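Putative enoyl-CoA hydratase/isomerase (Bordetella parapertussis, PDB 3ISA) is a putative enoyl-CoA hydratase/isomerase of the crotonase superfamily, probably acting on coenzyme A thioesters, although its own substrate is not established. Local coordinates at residues D[109-115]-D[130-134]; D[87-92]-D[142-146]; D[147-151]-D[173-177]. All blocks are in the same frame, centred on the assembly; numbering follows the deposited sequence. Where two conformers were deposited one is given.

Contacts 1 and 2 are buried, each centred about 8 Å from the centre of the chain, whereas contact 3 is only partly buried, its centre about 14 Å out. Contacts 2 and 3 use successive parts of helix 144-151: its start is held by a charged pair to helix 77-95, its end by aromatic and aliphatic packing plus waters against residues 173-177. Contact 1 relies instead on parallel-strand backbone bonds and on the first turn of helix 112-119. That helix joins the set: Asp115 packs on Leu91 and Leu142 of contact 2, and Val114 on Phe176 of contact 3. Met133 of contact 1 also reaches Phe147 of contact 3.

Contact 1: residues D[109-115]-D[130-134]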
# COMPACT_ATOMS: atom_id res chain seq x y z
N ASN D 109 -2.08 -36.13 1.67
CA ASN D 109 -2.15 -35.05 0.70
C ASN D 109 -0.88 -34.22 0.67
O ASN D 109 -0.26 -33.99 1.72
CB ASN D 109 -3.37 -34.21 1.00
CG ASN D 109 -4.64 -35.07 1.11
OD1 ASN D 109 -5.12 -35.61 0.11
ND2 ASN D 109 -5.14 -35.26 2.34
N PHE D 110 -0.50 -33.77 -0.52
CA PHE D 110 0.82 -33.20 -0.75
C PHE D 110 0.78 -31.96 -1.62
O PHE D 110 -0.01 -31.89 -2.57
CB PHE D 110 1.75 -34.21 -1.43
CG PHE D 110 2.02 -35.44 -0.62
CD1 PHE D 110 3.05 -35.45 0.32
CD2 PHE D 110 1.26 -36.60 -0.80
CE1 PHE D 110 3.31 -36.58 1.08
CE2 PHE D 110 1.52 -37.74 -0.04
CZ PHE D 110 2.55 -37.73 0.91
N GLY D 111 1.66 -31.00 -1.31
CA GLY D 111 1.98 -29.88 -2.20
C GLY D 111 0.78 -29.07 -2.68
O GLY D 111 -0.05 -28.65 -1.87
N ALA D 112 0.67 -28.89 -4.00
CA ALA D 112 -0.44 -28.15 -4.60
C ALA D 112 -1.82 -28.72 -4.23
O ALA D 112 -2.81 -27.99 -4.23
CB ALA D 112 -0.25 -28.07 -6.11
N GLY D 113 -1.87 -30.02 -3.92
CA GLY D 113 -3.07 -30.65 -3.34
C GLY D 113 -3.50 -30.01 -2.04
O GLY D 113 -4.68 -29.67 -1.84
N VAL D 114 -2.55 -29.84 -1.13
CA VAL D 114 -2.80 -29.13 0.12
C VAL D 114 -3.13 -27.66 -0.15
O VAL D 114 -4.00 -27.11 0.50
CB VAL D 114 -1.60 -29.29 1.12
CG1 VAL D 114 -1.88 -28.58 2.47
CG2 VAL D 114 -1.27 -30.78 1.33
N ASP D 115 -2.48 -27.04 -1.14
CA ASP D 115 -2.78 -25.64 -1.44
C ASP D 115 -4.21 -25.43 -1.99
O ASP D 115 -4.89 -24.43 -1.69
CB ASP D 115 -1.75 -25.10 -2.43
CG ASP D 115 -0.33 -25.09 -1.87
OD1 ASP D 115 -0.13 -24.63 -0.72
OD2 ASP D 115 0.57 -25.57 -2.57
N GLY D 130 -3.70 -36.56 6.42
CA GLY D 130 -2.37 -36.00 6.62
C GLY D 130 -2.04 -35.02 5.50
O GLY D 130 -2.60 -35.11 4.39
N PHE D 131 -1.16 -34.08 5.80
CA PHE D 131 -0.85 -32.99 4.88
C PHE D 131 0.64 -32.73 4.92
O PHE D 131 1.25 -32.74 6.00
CB PHE D 131 -1.56 -31.68 5.28
CG PHE D 131 -3.06 -31.80 5.48
CD1 PHE D 131 -3.94 -31.60 4.42
CD2 PHE D 131 -3.59 -32.08 6.76
CE1 PHE D 131 -5.34 -31.70 4.61
CE2 PHE D 131 -4.96 -32.19 6.96
CZ PHE D 131 -5.85 -32.00 5.88
N ARG D 132 1.23 -32.46 3.77
CA ARG D 132 2.61 -31.98 3.69
C ARG D 132 2.80 -31.06 2.48
O ARG D 132 2.34 -31.38 1.39
CB ARG D 132 3.57 -33.18 3.59
CG ARG D 132 5.04 -32.82 3.83
CD ARG D 132 6.00 -34.01 3.62
NE ARG D 132 7.37 -33.61 3.91
CZ ARG D 132 8.47 -34.07 3.30
NH1 ARG D 132 8.39 -34.94 2.30
NH2 ARG D 132 9.66 -33.62 3.67
N MET D 133 3.47 -29.92 2.67
CA MET D 133 3.86 -29.05 1.55
C MET D 133 5.38 -28.98 1.54
O MET D 133 5.97 -28.14 2.23
CB MET D 133 3.25 -27.64 1.70
CG MET D 133 1.71 -27.50 1.46
SD MET D 133 0.96 -26.01 2.18
CE MET D 133 0.87 -26.53 3.90
N PRO D 134 6.04 -29.89 0.79
CA PRO D 134 7.50 -30.05 0.79
C PRO D 134 8.27 -29.28 -0.29
O PRO D 134 9.49 -29.42 -0.36
CB PRO D 134 7.68 -31.55 0.56
CG PRO D 134 6.51 -31.92 -0.31
CD PRO D 134 5.40 -30.90 -0.08
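Met133 can be followed from the backbone outward against the first turn of helix 112-119. Its CB leads to CG, which lies 3.8 Å from Val114 CB. SD comes next, 3.4 Å from Asp115 OD1, a van der Waals approach of sulfur to a carboxylate oxygen. A bend at the last torsion (chi3 -78°) then turns the methyl, and CE ends 3.7 Å from Val114 CG1, so one valine branch meets both the sulfur and the methyl of the thioether. The other branch, CG2, points at Phe131 CB and the Arg132 carbonyl.

The backbones themselves pair as parallel strands, Asn109 opposite Phe131 and Phe110 opposite Arg132. Arg132 N donates to Asn109 O at 3.0 Å, Gly111 N to Arg132 O at 2.8 Å, and Asn109 N to Gly130 O at 3.0 Å. Asn109 ND2 adds a weak bond to Gly130 O; the firmer partners of the amide are Phe63 N and Ser64 N on OD1 and His106 O on ND2. On the sheet face bearing Phe110 and Arg132, Phe110 CD1 touches Arg132 CB at 4.0 Å, while the side chain leads away, and Arg132 NE donates to Ala163 O.

Gly111 is the N-cap, and its N-H is committed to the strand. In crotonase relatives an N-H at the start of this helix lines the oxyanion hole, which may hold here too. Backbone bonds thus set the strand register and the helix start, while directionless contacts, the Val114 methyls on Met133 with SD beside Asp115, pack the helix against the residues after the strand.

Contact 2: residues D[87-92]-D[142-146]; sequences IEMLLQ and LGTRR
Glu88 and Arg146 approach each other from opposite directions and meet end-on in a two-pronged salt bridge. Arg146 NH2 donates to Glu88 OE1 at 2.8 Å and Arg146 NH1 to Glu88 OE2, also at 2.8 Å, both nearly straight (168° and 175°). The carboxylate lies close to the guanidinium plane, both oxygens are used on their syn sides, and the two planes differ by 26°. Bends in both chains, at chi2 of Glu88 and chi3 of Arg146, bring the flat groups together.

Gln92, one turn on from Glu88, crosses Arg146 at about a right angle. Its NE2 gives OE2 a further hydrogen bond of 2.8 Å on the anti side, from the same face of the carboxylate as Arg146 NH1. With both oxygens gripped by Arg146 and OE2 also by Gln92, the rotation of the carboxylate is fixed, and its negative charge is probably stabilised. Water 1 accepts from the backbone N of Gly143, the N-cap residue, at 2.7 Å and donates weakly to OE2.

Apolar groups lie beside the ion pair. Leu91 lays CB over one guanidinium face, 3.5 Å from Arg146 NH2. Leu142 runs counter to Glu88, with CD1 3.4 Å from OE1 and 3.9 Å from Leu91 CD1.

The contact joins helix 77-95 to the beginning of helix 144-151. Helix 112-119 packs against Ile87, Leu91 and Leu142. From helix 217-229, Asp220 touches Glu88 and Gln92 and makes a long, weak ion pair with Arg146 NH1, and Asp217 O accepts from Gln92 NE2; Arg226 of a neighbouring subunit binds Gln92 OE1.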
# COMPACT_ATOMS: atom_id res chain seq x y z
N ILE D 87 -1.27 -23.86 -12.11
CA ILE D 87 -1.70 -24.25 -10.76
C ILE D 87 -1.94 -23.00 -9.89
O ILE D 87 -3.01 -22.86 -9.30
CB ILE D 87 -0.71 -25.26 -10.09
CG1 ILE D 87 -0.85 -26.64 -10.75
CG2 ILE D 87 -0.98 -25.38 -8.59
CD1 ILE D 87 0.29 -27.62 -10.43
N GLU D 88 -0.98 -22.08 -9.84
CA GLU D 88 -1.18 -20.86 -9.03
C GLU D 88 -2.36 -20.01 -9.54
O GLU D 88 -3.10 -19.45 -8.73
CB GLU D 88 0.10 -20.02 -8.93
CG GLU D 88 0.01 -18.71 -8.09
CD GLU D 88 -0.39 -18.91 -6.61
OE1 GLU D 88 -0.50 -20.06 -6.13
OE2 GLU D 88 -0.61 -17.90 -5.91
N MET D 89 -2.54 -19.95 -10.86
CA MET D 89 -3.68 -19.23 -11.42
C MET D 89 -5.01 -19.88 -10.96
O MET D 89 -5.94 -19.19 -10.55
CB MET D 89 -3.55 -19.08 -12.94
CG MET D 89 -2.43 -18.08 -13.37
SD MET D 89 -2.11 -17.97 -15.17
CE MET D 89 -3.49 -16.96 -15.66
N LEU D 90 -5.04 -21.21 -10.96
CA LEU D 90 -6.17 -21.96 -10.44
C LEU D 90 -6.43 -21.67 -8.95
O LEU D 90 -7.57 -21.38 -8.56
CB LEU D 90 -5.97 -23.47 -10.64
CG LEU D 90 -7.02 -24.36 -9.95
CD1 LEU D 90 -8.46 -24.14 -10.48
CD2 LEU D 90 -6.61 -25.84 -9.98
N LEU D 91 -5.37 -21.71 -8.15
CA LEU D 91 -5.49 -21.49 -6.70
C LEU D 91 -6.06 -20.09 -6.40
O LEU D 91 -6.90 -19.90 -5.52
CB LEU D 91 -4.14 -21.71 -6.01
CG LEU D 91 -3.56 -23.12 -6.16
CD1 LEU D 91 -2.16 -23.20 -5.57
CD2 LEU D 91 -4.50 -24.14 -5.53
N GLN D 92 -5.61 -19.10 -7.17
CA GLN D 92 -6.08 -17.75 -6.99
C GLN D 92 -7.56 -17.60 -7.38
O GLN D 92 -8.30 -16.86 -6.71
CB GLN D 92 -5.16 -16.77 -7.75
CG GLN D 92 -3.77 -16.69 -7.09
CD GLN D 92 -2.87 -15.64 -7.70
OE1 GLN D 92 -3.31 -14.83 -8.54
NE2 GLN D 92 -1.61 -15.62 -7.28
N LEU D 142 5.09 -21.87 -3.33
CA LEU D 142 3.70 -22.04 -3.77
C LEU D 142 2.74 -22.08 -2.58
O LEU D 142 2.90 -22.92 -1.68
CB LEU D 142 3.55 -23.34 -4.59
CG LEU D 142 2.13 -23.70 -5.05
CD1 LEU D 142 1.67 -22.69 -6.10
CD2 LEU D 142 2.05 -25.14 -5.59
N GLY D 143 1.75 -21.19 -2.58
CA GLY D 143 0.71 -21.17 -1.54
C GLY D 143 1.18 -20.60 -0.21
O GLY D 143 0.44 -20.62 0.78
N THR D 144 2.40 -20.06 -0.20
CA THR D 144 3.08 -19.71 1.05
C THR D 144 2.34 -18.67 1.88
O THR D 144 2.05 -18.90 3.07
CB THR D 144 4.57 -19.29 0.76
OG1 THR D 144 5.21 -20.28 -0.06
CG2 THR D 144 5.32 -19.09 2.08
N ARG D 145 2.01 -17.53 1.27
CA ARG D 145 1.33 -16.45 1.98
C ARG D 145 -0.10 -16.81 2.36
O ARG D 145 -0.56 -16.41 3.44
CB ARG D 145 1.31 -15.18 1.14
CG ARG D 145 2.69 -14.54 0.98
CD ARG D 145 2.53 -13.11 0.49
NE ARG D 145 3.82 -12.48 0.19
CZ ARG D 145 4.49 -12.62 -0.94
NH1 ARG D 145 4.02 -13.41 -1.92
NH2 ARG D 145 5.65 -11.97 -1.09
N ARG D 146 -0.79 -17.56 1.49
CA ARG D 146 -2.14 -18.04 1.82
C ARG D 146 -2.13 -18.97 3.02
O ARG D 146 -3.00 -18.87 3.90
CB ARG D 146 -2.85 -18.69 0.63
CG ARG D 146 -3.37 -17.65 -0.41
CD ARG D 146 -4.22 -18.30 -1.56
NE ARG D 146 -3.47 -19.37 -2.22
CZ ARG D 146 -2.63 -19.21 -3.24
NH1 ARG D 146 -2.46 -18.02 -3.82
NH2 ARG D 146 -1.99 -20.26 -3.72
O HOH W 1 1.25 -18.79 -3.81

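Contact 3: residues D[147-151]-D[173-177]; sequences FRDIV and RIGFV
The Schellman motif that ends helix 168-173 at Gly175 packs against the last turn of helix 144-151, Ile174 meeting Val151 and Phe176 meeting Phe147. In this crotonase-family chain the segment leads from helix 168-173 to strand 179-180, and Phe176 also packs on Phe131, Phe166 and Val114. Positive phi at Gly175 (82°) breaks the helix, and Ile174 before it and Phe176 after it both meet helix 144-151.

The aromatic pair is an offset edge-to-face stack, with ring planes at 75° and centroids 5.2 Å apart. Phe147 contributes the edge: its CE1 lies over the Phe176 face, 3.6 Å from Phe176 CD1. With chi1 near 180° in both phenylalanines (-175° in Phe147), the rings extend from their backbones into the interface. Ile150 CG2 comes to the Phe176 ring at its edge, near the ring plane, and also lies 3.5 Å from Gly175 O. The carbonyls of Gly175 and Phe176 are bound by Arg123 NH1 and NE, respectively, from strand 122-125.

Val151 and Ile174 run side by side, pointing the same way, with Val151 CG1 3.7 Å from Ile174 CD1; the other valine branch, CG2, rests over one face of Phe147. No direct hydrogen bond crosses between the segments. Two waters sit between carbonyls instead, water 2 between Ile150 O and Ile174 O, water 3 between Val151 O and Ile174 O. Each has more acceptors nearby, counting atoms outside the two segments, than it has protons, so not all these bonds need be made at once. Water 3 lies 2.7 Å from Val151 O and 2.8 Å from Ile174 O.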
# COMPACT_ATOMS: atom_id res chain seq x y z
N PHE D 147 -1.14 -19.85 3.07
CA PHE D 147 -1.03 -20.72 4.24
C PHE D 147 -0.72 -19.90 5.50
O PHE D 147 -1.35 -20.11 6.54
CB PHE D 147 -0.03 -21.84 3.99
CG PHE D 147 0.05 -22.85 5.11
CD1 PHE D 147 -1.03 -23.69 5.38
CD2 PHE D 147 1.21 -22.96 5.88
CE1 PHE D 147 -0.95 -24.63 6.42
CE2 PHE D 147 1.30 -23.89 6.90
CZ PHE D 147 0.22 -24.72 7.18
N ARG D 148 0.18 -18.92 5.37
CA ARG D 148 0.47 -17.97 6.44
C ARG D 148 -0.78 -17.24 6.98
O ARG D 148 -0.98 -17.17 8.19
CB ARG D 148 1.51 -16.95 5.96
CG ARG D 148 1.83 -15.86 7.00
CD ARG D 148 2.35 -14.64 6.28
NE ARG D 148 1.32 -14.01 5.46
CZ ARG D 148 1.57 -13.04 4.59
NH1 ARG D 148 2.82 -12.60 4.42
NH2 ARG D 148 0.58 -12.50 3.88
N ASP D 149 -1.62 -16.75 6.07
CA ASP D 149 -2.84 -16.01 6.40
C ASP D 149 -3.82 -16.83 7.24
O ASP D 149 -4.54 -16.27 8.07
CB ASP D 149 -3.53 -15.52 5.14
CG ASP D 149 -2.80 -14.36 4.47
OD1 ASP D 149 -1.80 -13.84 5.03
OD2 ASP D 149 -3.23 -13.94 3.40
N ILE D 150 -3.80 -18.15 7.03
CA ILE D 150 -4.66 -19.07 7.77
C ILE D 150 -4.10 -19.37 9.17
O ILE D 150 -4.80 -19.18 10.17
CB ILE D 150 -4.86 -20.38 6.99
CG1 ILE D 150 -5.64 -20.13 5.69
CG2 ILE D 150 -5.54 -21.48 7.87
CD1 ILE D 150 -5.52 -21.30 4.66
N VAL D 151 -2.86 -19.85 9.24
CA VAL D 151 -2.29 -20.40 10.47
C VAL D 151 -1.38 -19.44 11.25
O VAL D 151 -0.97 -19.76 12.36
CB VAL D 151 -1.51 -21.73 10.20
CG1 VAL D 151 -2.41 -22.80 9.53
CG2 VAL D 151 -0.25 -21.45 9.36
N ARG D 173 -5.89 -27.83 15.45
CA ARG D 173 -5.32 -26.91 16.43
C ARG D 173 -4.91 -25.57 15.83
O ARG D 173 -5.24 -24.52 16.39
CB ARG D 173 -4.15 -27.58 17.15
CG ARG D 173 -4.55 -28.34 18.42
CD ARG D 173 -3.73 -29.61 18.63
NE ARG D 173 -2.33 -29.48 18.22
CZ ARG D 173 -1.56 -30.50 17.83
NH1 ARG D 173 -0.31 -30.29 17.46
NH2 ARG D 173 -2.06 -31.73 17.78
N ILE D 174 -4.22 -25.60 14.70
CA ILE D 174 -3.71 -24.38 14.06
C ILE D 174 -4.75 -23.64 13.21
O ILE D 174 -4.45 -22.58 12.63
CB ILE D 174 -2.41 -24.68 13.27
CG1 ILE D 174 -2.72 -25.54 12.04
CG2 ILE D 174 -1.38 -25.36 14.18
CD1 ILE D 174 -1.48 -25.97 11.24
N GLY D 175 -5.97 -24.19 13.13
CA GLY D 175 -7.06 -23.56 12.38
C GLY D 175 -7.03 -23.81 10.88
O GLY D 175 -7.72 -23.13 10.11
N PHE D 176 -6.23 -24.80 10.47
CA PHE D 176 -6.18 -25.20 9.06
C PHE D 176 -7.46 -25.95 8.63
O PHE D 176 -7.86 -25.87 7.48
CB PHE D 176 -4.90 -26.01 8.76
CG PHE D 176 -4.64 -26.21 7.28
CD1 PHE D 176 -4.49 -25.12 6.43
CD2 PHE D 176 -4.56 -27.48 6.74
CE1 PHE D 176 -4.26 -25.30 5.05
CE2 PHE D 176 -4.34 -27.68 5.37
CZ PHE D 176 -4.19 -26.59 4.53
N VAL D 177 -8.09 -26.67 9.57
CA VAL D 177 -9.41 -27.26 9.30
C VAL D 177 -10.43 -26.75 10.32
O VAL D 177 -10.06 -26.43 11.46
CB VAL D 177 -9.40 -28.83 9.22
CG1 VAL D 177 -8.53 -29.31 8.06
CG2 VAL D 177 -8.95 -29.47 10.52
O HOH W 2 -5.28 -19.62 13.07
O HOH W 3 -2.47 -21.15 14.06